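Putative short-chain dehydrogenase/reductase (Burkholderia xenovorans, PDB 5JY1) binds NAD in a Rossmann fold of the short-chain dehydrogenase/reductase family and probably acts as an oxidoreductase, perhaps a 3-oxoacyl-[acyl-carrier-protein] reductase. Local coordinates at residues 105-119 / 157-169. Numbering follows the deposited sequence.
With NAD (nicotinamide-adenine-dinucleotide), chain E; ACT (acetate ion), chain H.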
ATOM      1  N   ASN A 105      27.641   3.296   2.618  1.00 22.71           N
ATOM      2  CA  ASN A 105      26.560   4.255   2.377  1.00 21.26           C
ATOM      3  C   ASN A 105      27.038   5.256   1.337  1.00 19.43           C
ATOM      4  O   ASN A 105      27.687   6.251   1.656  1.00 23.07           O
ATOM      5  CB  ASN A 105      26.168   4.963   3.667  1.00 23.00           C
ATOM      6  CG  ASN A 105      25.723   4.003   4.737  1.00 24.64           C
ATOM      7  OD1 ASN A 105      24.998   3.044   4.458  1.00 23.67           O
ATOM      8  ND2 ASN A 105      26.156   4.247   5.970  1.00 28.85           N
ATOM      9  N   VAL A 106      26.722   4.982   0.067  1.00 20.32           N
ATOM     10  CA  VAL A 106      27.169   5.801  -1.053  1.00 19.18           C
ATOM     11  C   VAL A 106      25.987   6.006  -1.990  1.00 18.64           C
ATOM     12  O   VAL A 106      25.015   5.251  -1.973  1.00 18.07           O
ATOM     13  CB  VAL A 106      28.360   5.171  -1.823  1.00 20.27           C
ATOM     14  CG1 VAL A 106      29.602   5.106  -0.935  1.00 22.69           C
ATOM     15  CG2 VAL A 106      27.996   3.784  -2.352  1.00 23.30           C
ATOM     16  N   LEU A 107      26.088   7.044  -2.819  1.00 17.23           N
ATOM     17  CA  LEU A 107      25.035   7.340  -3.785  1.00 17.51           C
ATOM     18  C   LEU A 107      24.819   6.164  -4.728  1.00 19.78           C
ATOM     19  O   LEU A 107      25.727   5.367  -4.979  1.00 18.34           O
ATOM     20  CB  LEU A 107      25.391   8.592  -4.587  1.00 17.19           C
ATOM     21  CG  LEU A 107      25.543   9.870  -3.765  1.00 21.79           C
ATOM     22  CD1 LEU A 107      26.197  10.945  -4.607  1.00 20.79           C
ATOM     23  CD2 LEU A 107      24.192  10.349  -3.254  1.00 21.56           C
ATOM     24  N   LEU A 108      23.592   6.070  -5.254  1.00 18.49           N
ATOM     25  CA  LEU A 108      23.201   4.902  -6.039  1.00 17.25           C
ATOM     26  C   LEU A 108      24.133   4.679  -7.223  1.00 18.18           C
ATOM     27  O   LEU A 108      24.519   3.537  -7.510  1.00 18.99           O
ATOM     28  CB  LEU A 108      21.756   5.065  -6.515  1.00 16.65           C
ATOM     29  CG  LEU A 108      21.170   3.970  -7.413  1.00 16.73           C
ATOM     30  CD1 LEU A 108      21.160   2.625  -6.705  1.00 19.59           C
ATOM     31  CD2 LEU A 108      19.768   4.376  -7.868  1.00 16.45           C
ATOM     32  N   GLU A 109      24.498   5.752  -7.931  1.00 19.02           N
ATOM     33  CA  GLU A 109      25.411   5.615  -9.060  1.00 20.56           C
ATOM     34  C   GLU A 109      26.829   5.258  -8.626  1.00 23.09           C
ATOM     35  O   GLU A 109      27.639   4.882  -9.478  1.00 22.99           O
ATOM     36  CB  GLU A 109      25.429   6.894  -9.911  1.00 17.74           C
ATOM     37  CG  GLU A 109      26.023   8.128  -9.237  1.00 20.65           C
ATOM     38  CD  GLU A 109      24.987   8.959  -8.488  1.00 20.88           C
ATOM     39  OE1 GLU A 109      25.240  10.157  -8.254  1.00 23.54           O
ATOM     40  OE2 GLU A 109      23.921   8.419  -8.132  1.00 23.54           O
ATOM     41  N   GLU A 110      27.141   5.335  -7.331  1.00 17.14           N
ATOM     42  CA  GLU A 110      28.447   4.955  -6.811  1.00 18.16           C
ATOM     43  C   GLU A 110      28.479   3.567  -6.181  1.00 20.49           C
ATOM     44  O   GLU A 110      29.577   3.058  -5.912  1.00 21.32           O
ATOM     45  CB  GLU A 110      28.931   5.996  -5.794  1.00 20.88           C
ATOM     46  CG  GLU A 110      29.237   7.343  -6.431  1.00 22.08           C
ATOM     47  CD  GLU A 110      29.667   8.389  -5.425  1.00 32.57           C
ATOM     48  OE1 GLU A 110      30.205   8.009  -4.363  1.00 35.69           O
ATOM     49  OE2 GLU A 110      29.469   9.594  -5.703  1.00 31.61           O
ATOM     50  N   LYS A 111      27.321   2.950  -5.931  1.00 19.87           N
ATOM     51  CA  LYS A 111      27.292   1.538  -5.568  1.00 18.86           C
ATOM     52  C   LYS A 111      27.949   0.717  -6.670  1.00 17.32           C
ATOM     53  O   LYS A 111      27.891   1.066  -7.854  1.00 22.93           O
ATOM     54  CB  LYS A 111      25.853   1.044  -5.366  1.00 18.82           C
ATOM     55  CG  LYS A 111      25.076   1.720  -4.234  1.00 17.41           C
ATOM     56  CD  LYS A 111      25.463   1.164  -2.868  1.00 17.38           C
ATOM     57  CE  LYS A 111      24.650   1.839  -1.760  1.00 17.71           C
ATOM     58  NZ  LYS A 111      24.880   1.196  -0.430  1.00 16.42           N
ATOM     59  N   THR A 112      28.600  -0.370  -6.276  1.00 20.24           N
ATOM     60  CA  THR A 112      29.198  -1.275  -7.244  1.00 22.76           C
ATOM     61  C   THR A 112      28.302  -2.493  -7.434  1.00 24.39           C
ATOM     62  O   THR A 112      27.460  -2.808  -6.592  1.00 21.34           O
ATOM     63  CB  THR A 112      30.597  -1.717  -6.798  1.00 22.51           C
ATOM     64  OG1 THR A 112      30.510  -2.386  -5.530  1.00 21.25           O
ATOM     65  CG2 THR A 112      31.512  -0.516  -6.662  1.00 23.04           C
ATOM     66  N   ASP A 113      28.488  -3.174  -8.567  1.00 20.77           N
ATOM     67  CA  ASP A 113      27.803  -4.452  -8.759  1.00 17.90           C
ATOM     68  C   ASP A 113      28.135  -5.418  -7.631  1.00 21.50           C
ATOM     69  O   ASP A 113      27.285  -6.211  -7.205  1.00 22.75           O
ATOM     70  CB  ASP A 113      28.187  -5.068 -10.106  1.00 18.12           C
ATOM     71  CG  ASP A 113      27.617  -4.310 -11.286  1.00 22.18           C
ATOM     72  OD1 ASP A 113      26.941  -3.277 -11.088  1.00 23.37           O
ATOM     73  OD2 ASP A 113      27.863  -4.751 -12.435  1.00 23.76           O
ATOM     74  N   GLU A 114      29.374  -5.369  -7.138  1.00 23.39           N
ATOM     75  CA  GLU A 114      29.775  -6.261  -6.058  1.00 22.88           C
ATOM     76  C   GLU A 114      28.953  -6.005  -4.798  1.00 23.25           C
ATOM     77  O   GLU A 114      28.589  -6.947  -4.083  1.00 21.53           O
ATOM     78  CB  GLU A 114      31.269  -6.094  -5.781  1.00 25.10           C
ATOM     79  CG  GLU A 114      32.189  -6.664  -6.862  1.00 36.29           C
ATOM     80  CD  GLU A 114      32.164  -5.886  -8.179  1.00 48.10           C
ATOM     81  OE1 GLU A 114      31.940  -4.651  -8.167  1.00 41.93           O
ATOM     82  OE2 GLU A 114      32.371  -6.523  -9.237  1.00 53.73           O
ATOM     83  N   MET A 115      28.643  -4.737  -4.511  1.00 20.06           N
ATOM     84  CA  MET A 115      27.811  -4.441  -3.347  1.00 19.80           C
ATOM     85  C   MET A 115      26.409  -5.019  -3.503  1.00 19.79           C
ATOM     86  O   MET A 115      25.867  -5.601  -2.556  1.00 20.10           O
ATOM     87  CB  MET A 115      27.734  -2.933  -3.107  1.00 17.40           C
ATOM     88  CG  MET A 115      29.040  -2.311  -2.666  1.00 19.63           C
ATOM     89  SD  MET A 115      28.944  -0.512  -2.651  1.00 21.73           S
ATOM     90  CE  MET A 115      30.687  -0.095  -2.652  1.00 24.44           C
ATOM     91  N   LEU A 116      25.795  -4.860  -4.687  1.00 18.73           N
ATOM     92  CA  LEU A 116      24.459  -5.420  -4.892  1.00 16.92           C
ATOM     93  C   LEU A 116      24.477  -6.941  -4.790  1.00 16.28           C
ATOM     94  O   LEU A 116      23.587  -7.544  -4.180  1.00 16.31           O
ATOM     95  CB  LEU A 116      23.894  -4.987  -6.245  1.00 18.11           C
ATOM     96  CG  LEU A 116      22.507  -5.558  -6.564  1.00 17.09           C
ATOM     97  CD1 LEU A 116      21.485  -5.087  -5.533  1.00 18.08           C
ATOM     98  CD2 LEU A 116      22.045  -5.177  -7.972  1.00 15.96           C
ATOM     99  N   GLU A 117      25.497  -7.582  -5.364  1.00 17.96           N
ATOM    100  CA  GLU A 117      25.595  -9.031  -5.244  1.00 19.91           C
ATOM    101  C   GLU A 117      25.697  -9.462  -3.783  1.00 20.79           C
ATOM    102  O   GLU A 117      25.031 -10.414  -3.356  1.00 19.97           O
ATOM    103  CB  GLU A 117      26.803  -9.530  -6.038  1.00 22.62           C
ATOM    104  CG  GLU A 117      26.954 -11.045  -6.047  1.00 30.37           C
ATOM    105  CD  GLU A 117      28.094 -11.511  -6.939  1.00 47.68           C
ATOM    106  OE1 GLU A 117      28.792 -10.652  -7.524  1.00 49.73           O
ATOM    107  OE2 GLU A 117      28.290 -12.738  -7.053  1.00 52.93           O
ATOM    108  N   GLN A 118      26.529  -8.770  -3.000  1.00 19.12           N
ATOM    109  CA  GLN A 118      26.705  -9.138  -1.600  1.00 21.58           C
ATOM    110  C   GLN A 118      25.414  -8.952  -0.815  1.00 23.34           C
ATOM    111  O   GLN A 118      25.060  -9.790   0.026  1.00 19.15           O
ATOM    112  CB  GLN A 118      27.827  -8.307  -0.983  1.00 25.28           C
ATOM    113  CG  GLN A 118      28.131  -8.643   0.460  1.00 35.64           C
ATOM    114  CD  GLN A 118      29.090  -7.654   1.083  1.00 48.86           C
ATOM    115  OE1 GLN A 118      28.785  -7.036   2.103  1.00 53.55           O
ATOM    116  NE2 GLN A 118      30.255  -7.489   0.465  1.00 52.95           N
ATOM    117  N   THR A 119      24.697  -7.856  -1.074  1.00 19.19           N
ATOM    118  CA  THR A 119      23.453  -7.607  -0.356  1.00 19.45           C
ATOM    119  C   THR A 119      22.361  -8.583  -0.781  1.00 17.48           C
ATOM    120  O   THR A 119      21.606  -9.075   0.063  1.00 17.83           O
ATOM    121  CB  THR A 119      23.010  -6.158  -0.566  1.00 26.36           C
ATOM    122  OG1 THR A 119      23.996  -5.283  -0.003  1.00 27.16           O
ATOM    123  CG2 THR A 119      21.699  -5.909   0.125  1.00 25.58           C
ATOM    124  N   GLY A 157      12.631   4.630  -0.250  1.00 13.84           N
ATOM    125  CA  GLY A 157      13.765   4.695  -1.158  1.00 14.46           C
ATOM    126  C   GLY A 157      14.937   5.414  -0.520  1.00 16.15           C
ATOM    127  O   GLY A 157      15.526   6.310  -1.125  1.00 17.21           O
ATOM    128  N   ALA A 158      15.276   5.036   0.711  1.00 12.60           N
ATOM    129  CA  ALA A 158      16.222   5.816   1.500  1.00 16.35           C
ATOM    130  C   ALA A 158      17.549   5.997   0.770  1.00 18.66           C
ATOM    131  O   ALA A 158      18.088   5.056   0.179  1.00 17.48           O
ATOM    132  CB  ALA A 158      16.459   5.143   2.852  1.00 15.91           C
ATOM    133  N   TRP A 159      18.064   7.229   0.816  1.00 16.26           N
ATOM    134  CA  TRP A 159      19.341   7.567   0.196  1.00 15.59           C
ATOM    135  C   TRP A 159      20.461   6.680   0.729  1.00 16.57           C
ATOM    136  O   TRP A 159      20.478   6.298   1.903  1.00 17.42           O
ATOM    137  CB  TRP A 159      19.715   9.023   0.475  1.00 19.52           C
ATOM    138  CG  TRP A 159      18.899  10.078  -0.216  1.00 18.63           C
ATOM    139  CD1 TRP A 159      17.612  10.450   0.073  1.00 17.94           C
ATOM    140  CD2 TRP A 159      19.345  10.953  -1.262  1.00 20.40           C
ATOM    141  NE1 TRP A 159      17.225  11.481  -0.753  1.00 19.16           N
ATOM    142  CE2 TRP A 159      18.269  11.807  -1.581  1.00 19.24           C
ATOM    143  CE3 TRP A 159      20.545  11.083  -1.973  1.00 22.51           C
ATOM    144  CZ2 TRP A 159      18.357  12.786  -2.581  1.00 20.51           C
ATOM    145  CZ3 TRP A 159      20.631  12.057  -2.971  1.00 21.11           C
ATOM    146  CH2 TRP A 159      19.542  12.898  -3.258  1.00 19.95           C
ATOM    147  N   LEU A 160      21.410   6.366  -0.156  1.00 17.34           N
ATOM    148  CA  LEU A 160      22.674   5.690   0.130  1.00 17.52           C
ATOM    149  C   LEU A 160      22.500   4.202   0.397  1.00 18.48           C
ATOM    150  O   LEU A 160      23.501   3.521   0.667  1.00 17.56           O
ATOM    151  CB  LEU A 160      23.430   6.317   1.318  1.00 19.13           C
ATOM    152  CG  LEU A 160      23.615   7.840   1.322  1.00 18.26           C
ATOM    153  CD1 LEU A 160      24.416   8.294   2.540  1.00 20.06           C
ATOM    154  CD2 LEU A 160      24.286   8.309   0.034  1.00 16.48           C
ATOM    155  N   HIS A 161      21.275   3.669   0.309  1.00 16.68           N
ATOM    156  CA  HIS A 161      20.975   2.277   0.621  1.00 18.61           C
ATOM    157  C   HIS A 161      20.359   1.542  -0.564  1.00 16.56           C
ATOM    158  O   HIS A 161      19.622   0.573  -0.375  1.00 16.34           O
ATOM    159  CB  HIS A 161      20.034   2.186   1.825  1.00 16.59           C
ATOM    160  CG  HIS A 161      20.618   2.709   3.098  1.00 16.03           C
ATOM    161  ND1 HIS A 161      19.862   2.894   4.236  1.00 22.77           N
ATOM    162  CD2 HIS A 161      21.883   3.065   3.423  1.00 23.61           C
ATOM    163  CE1 HIS A 161      20.634   3.353   5.205  1.00 26.39           C
ATOM    164  NE2 HIS A 161      21.865   3.466   4.739  1.00 22.75           N
ATOM    165  N   GLY A 162      20.662   1.983  -1.794  1.00 13.40           N
ATOM    166  CA  GLY A 162      19.953   1.463  -2.961  1.00 17.99           C
ATOM    167  C   GLY A 162      19.990  -0.052  -3.086  1.00 19.76           C
ATOM    168  O   GLY A 162      18.985  -0.680  -3.434  1.00 16.92           O
ATOM    169  N   ASP A 163      21.146  -0.663  -2.804  1.00 18.10           N
ATOM    170  CA  ASP A 163      21.248  -2.119  -2.899  1.00 17.38           C
ATOM    171  C   ASP A 163      20.421  -2.802  -1.816  1.00 18.89           C
ATOM    172  O   ASP A 163      19.704  -3.773  -2.080  1.00 17.43           O
ATOM    173  CB  ASP A 163      22.723  -2.554  -2.830  1.00 17.51           C
ATOM    174  CG  ASP A 163      23.468  -1.987  -1.617  1.00 22.79           C
ATOM    175  OD1 ASP A 163      23.095  -0.921  -1.091  1.00 17.05           O
ATOM    176  OD2 ASP A 163      24.455  -2.613  -1.184  1.00 26.05           O
ATOM    177  N   TYR A 164      20.527  -2.310  -0.581  1.00 14.84           N
ATOM    178  CA  TYR A 164      19.721  -2.807   0.524  1.00 16.26           C
ATOM    179  C   TYR A 164      18.230  -2.692   0.221  1.00 15.09           C
ATOM    180  O   TYR A 164      17.466  -3.651   0.409  1.00 14.93           O
ATOM    181  CB  TYR A 164      20.108  -2.009   1.767  1.00 18.99           C
ATOM    182  CG  TYR A 164      19.360  -2.297   3.030  1.00 24.82           C
ATOM    183  CD1 TYR A 164      19.724  -3.356   3.846  1.00 26.85           C
ATOM    184  CD2 TYR A 164      18.325  -1.469   3.446  1.00 28.33           C
ATOM    185  CE1 TYR A 164      19.055  -3.609   5.024  1.00 30.24           C
ATOM    186  CE2 TYR A 164      17.654  -1.709   4.625  1.00 30.42           C
ATOM    187  CZ  TYR A 164      18.024  -2.780   5.407  1.00 35.78           C
ATOM    188  OH  TYR A 164      17.365  -3.031   6.585  1.00 39.35           O
ATOM    189  N   ASN A 165      17.804  -1.526  -0.278  1.00 13.65           N
ATOM    190  CA  ASN A 165      16.389  -1.302  -0.573  1.00 12.91           C
ATOM    191  C   ASN A 165      15.877  -2.285  -1.614  1.00 17.46           C
ATOM    192  O   ASN A 165      14.744  -2.770  -1.522  1.00 15.54           O
ATOM    193  CB  ASN A 165      16.159   0.131  -1.073  1.00 13.45           C
ATOM    194  CG  ASN A 165      16.620   1.190  -0.094  1.00 13.87           C
ATOM    195  OD1 ASN A 165      16.764   0.939   1.112  1.00 16.13           O
ATOM    196  ND2 ASN A 165      16.855   2.397  -0.607  1.00 14.39           N
ATOM    197  N   THR A 166      16.701  -2.577  -2.622  1.00 14.53           N
ATOM    198  CA  THR A 166      16.331  -3.527  -3.665  1.00 13.82           C
ATOM    199  C   THR A 166      16.193  -4.937  -3.102  1.00 18.09           C
ATOM    200  O   THR A 166      15.188  -5.616  -3.339  1.00 14.76           O
ATOM    201  CB  THR A 166      17.383  -3.479  -4.769  1.00 16.34           C
ATOM    202  OG1 THR A 166      17.376  -2.166  -5.350  1.00 16.73           O
ATOM    203  CG2 THR A 166      17.102  -4.521  -5.845  1.00 15.21           C
ATOM    204  N   ALA A 167      17.193  -5.388  -2.343  1.00 12.86           N
ATOM    205  CA  ALA A 167      17.163  -6.754  -1.819  1.00 16.83           C
ATOM    206  C   ALA A 167      16.025  -6.943  -0.824  1.00 16.59           C
ATOM    207  O   ALA A 167      15.315  -7.957  -0.870  1.00 14.88           O
ATOM    208  CB  ALA A 167      18.503  -7.098  -1.171  1.00 16.28           C
ATOM    209  N   LYS A 168      15.819  -5.970   0.069  1.00 14.26           N
ATOM    210  CA  LYS A 168      14.754  -6.102   1.062  1.00 16.39           C
ATOM    211  C   LYS A 168      13.370  -5.988   0.428  1.00 15.96           C
ATOM    212  O   LYS A 168      12.411  -6.600   0.918  1.00 14.32           O
ATOM    213  CB  LYS A 168      14.938  -5.061   2.173  1.00 15.46           C
ATOM    214  CG  LYS A 168      16.166  -5.276   3.077  1.00 20.79           C
ATOM    215  CD  LYS A 168      16.068  -6.582   3.857  1.00 23.87           C
ATOM    216  CE  LYS A 168      16.988  -6.562   5.077  1.00 27.25           C
ATOM    217  NZ  LYS A 168      16.779  -7.764   5.947  1.00 30.16           N
ATOM    218  N   ALA A 169      13.241  -5.241  -0.673  1.00 14.13           N
ATOM    219  CA  ALA A 169      11.989  -5.279  -1.422  1.00 13.50           C
ATOM    220  C   ALA A 169      11.737  -6.674  -1.986  1.00 15.17           C
ATOM    221  O   ALA A 169      10.605  -7.177  -1.937  1.00 14.44           O
ATOM    222  CB  ALA A 169      12.013  -4.235  -2.545  1.00 13.84           C
TER
HETATM  223  PA  NAD E 301      23.042  -6.120  13.410  0.84 24.54           P
HETATM  224  O1A NAD E 301      24.092  -5.571  12.492  0.84 26.92           O
HETATM  225  O2A NAD E 301      23.032  -5.464  14.783  0.84 30.02           O
HETATM  226  O5B NAD E 301      23.205  -7.773  13.582  0.84 21.58           O
HETATM  227  C5B NAD E 301      23.454  -8.489  12.424  0.84 20.55           C
HETATM  228  C4B NAD E 301      23.764  -9.987  12.832  0.84 21.09           C
HETATM  229  O4B NAD E 301      23.881 -10.687  11.755  0.84 20.86           O
HETATM  230  C3B NAD E 301      25.165 -10.025  13.535  0.84 27.25           C
HETATM  231  O3B NAD E 301      25.093 -10.785  14.703  0.84 25.20           O
HETATM  232  C2B NAD E 301      26.049 -10.669  12.494  0.84 31.24           C
HETATM  233  O2B NAD E 301      27.262 -11.306  13.129  0.84 27.98           O
HETATM  234  C1B NAD E 301      25.229 -11.545  11.945  0.84 25.99           C
HETATM  235  N9A NAD E 301      25.702 -11.963  10.638  0.84 20.98           N
HETATM  236  C8A NAD E 301      26.298 -11.185   9.731  0.84 23.64           C
HETATM  237  N7A NAD E 301      26.583 -11.930   8.682  0.84 25.49           N
HETATM  238  C5A NAD E 301      26.165 -13.173   8.936  0.84 21.22           C
HETATM  239  C6A NAD E 301      26.234 -14.335   8.166  0.84 19.96           C
HETATM  240  N6A NAD E 301      26.736 -14.683   6.844  0.84 22.79           N
HETATM  241  N1A NAD E 301      25.744 -15.464   8.641  0.84 19.48           N
HETATM  242  C2A NAD E 301      25.172 -15.486   9.892  0.84 18.91           C
HETATM  243  N3A NAD E 301      25.108 -14.366  10.651  0.84 19.70           N
HETATM  244  C4A NAD E 301      25.615 -13.197  10.145  0.84 20.19           C
HETATM  245  O3  NAD E 301      21.579  -5.926  12.670  0.84 24.44           O
HETATM  246  PN  NAD E 301      20.201  -5.296  13.276  0.84 27.36           P
HETATM  247  O1N NAD E 301      20.327  -3.782  13.323  0.84 27.40           O
HETATM  248  O2N NAD E 301      19.845  -5.825  14.678  0.84 26.55           O
HETATM  249  O5D NAD E 301      19.011  -5.662  12.184  0.84 26.66           O
HETATM  250  C5D NAD E 301      18.516  -6.999  12.129  0.84 25.32           C
HETATM  251  C4D NAD E 301      17.463  -7.129  10.979  0.84 24.73           C
HETATM  252  O4D NAD E 301      16.586  -6.129  11.040  0.84 23.27           O
HETATM  253  C3D NAD E 301      18.181  -6.983   9.633  0.84 27.44           C
HETATM  254  O3D NAD E 301      17.625  -7.776   8.698  0.84 24.96           O
HETATM  255  C2D NAD E 301      17.954  -5.493   9.279  0.84 28.03           C
HETATM  256  O2D NAD E 301      18.144  -5.349   7.811  0.84 26.87           O
HETATM  257  C1D NAD E 301      16.721  -5.272   9.682  0.84 26.40           C
HETATM  258  N1N NAD E 301      16.472  -3.873   9.997  0.84 28.64           N
HETATM  259  C2N NAD E 301      16.917  -3.330  11.162  0.84 22.78           C
HETATM  260  C3N NAD E 301      16.681  -1.986  11.462  0.84 22.74           C
HETATM  261  C7N NAD E 301      17.175  -1.371  12.750  0.84 23.83           C
HETATM  262  O7N NAD E 301      16.807  -0.256  13.087  0.84 26.17           O
HETATM  263  N7N NAD E 301      18.072  -2.078  13.577  0.84 25.62           N
HETATM  264  C4N NAD E 301      15.991  -1.208  10.567  0.84 24.35           C
HETATM  265  C5N NAD E 301      15.541  -1.744   9.413  0.84 29.73           C
HETATM  266  C6N NAD E 301      15.779  -3.096   9.121  0.84 30.72           C
HETATM  267  C   ACT H 304      19.563  -1.844   9.054  1.00 50.44           C
HETATM  268  O   ACT H 304      19.279  -0.656   8.801  1.00 49.92           O
HETATM  269  OXT ACT H 304      19.154  -2.687   8.227  1.00 48.74           O
HETATM  270  CH3 ACT H 304      20.346  -2.231  10.275  1.00 46.09           C
HETATM  271  O   HOH W   1      22.335   4.179  -2.821  1.00 16.77           O
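Lys111 and Asp163 meet at about a right angle in a salt bridge that ties the loop before helix 113-141 to the first turn of helix 162-182, the helix that carries the Tyr-x-x-x-Lys signature of short-chain dehydrogenases/reductases on their Rossmann fold. The pair exemplifies a buried lysine-aspartate bridge in which each partner is held by further polar groups. Lys111 NZ comes down on Asp163 OD1 at 2.8 Å from above the carboxylate plane, its chain bent about the CB-CG bond (chi2 -79°). The same ammonium donates to Leu160 O at 2.9 Å, again from above the plane of the acceptor, and to Pro104 O, so three oxygens grip a buried charge. Asp163 turns its other oxygen toward helix 113-141: OD2 lies 3.0 Å from Thr119 OG1, and Thr103 OG1 also hydrogen-bonds to it. With chi1 at 53°, Asp163 CG stands between its own backbone N and carbonyl carbon, while Leu116 CD1 packs on CB.

Around this polar core, the Thr119 methyl CG2 meets Ala167 CB at 3.6 Å where the helical segments 113-119 and 162-169, their directions 34° apart, come together. At the other end Leu160 lays CD2 against the backbone of Val106 and Leu107, and Leu107 CD2 reaches the in-plane edge of the Trp159 ring. Leu116 also packs on Trp128 of a second subunit. Tyr164, directly after Asp163, and Lys168, one turn beyond it, face the cofactor from this same helix, and Lys168 CG lies over the centre of the Tyr164 ring. Tyr164 OH sits 2.7 Å from NAD O2D, and Lys168 NZ donates to NAD O3D at 2.9 Å.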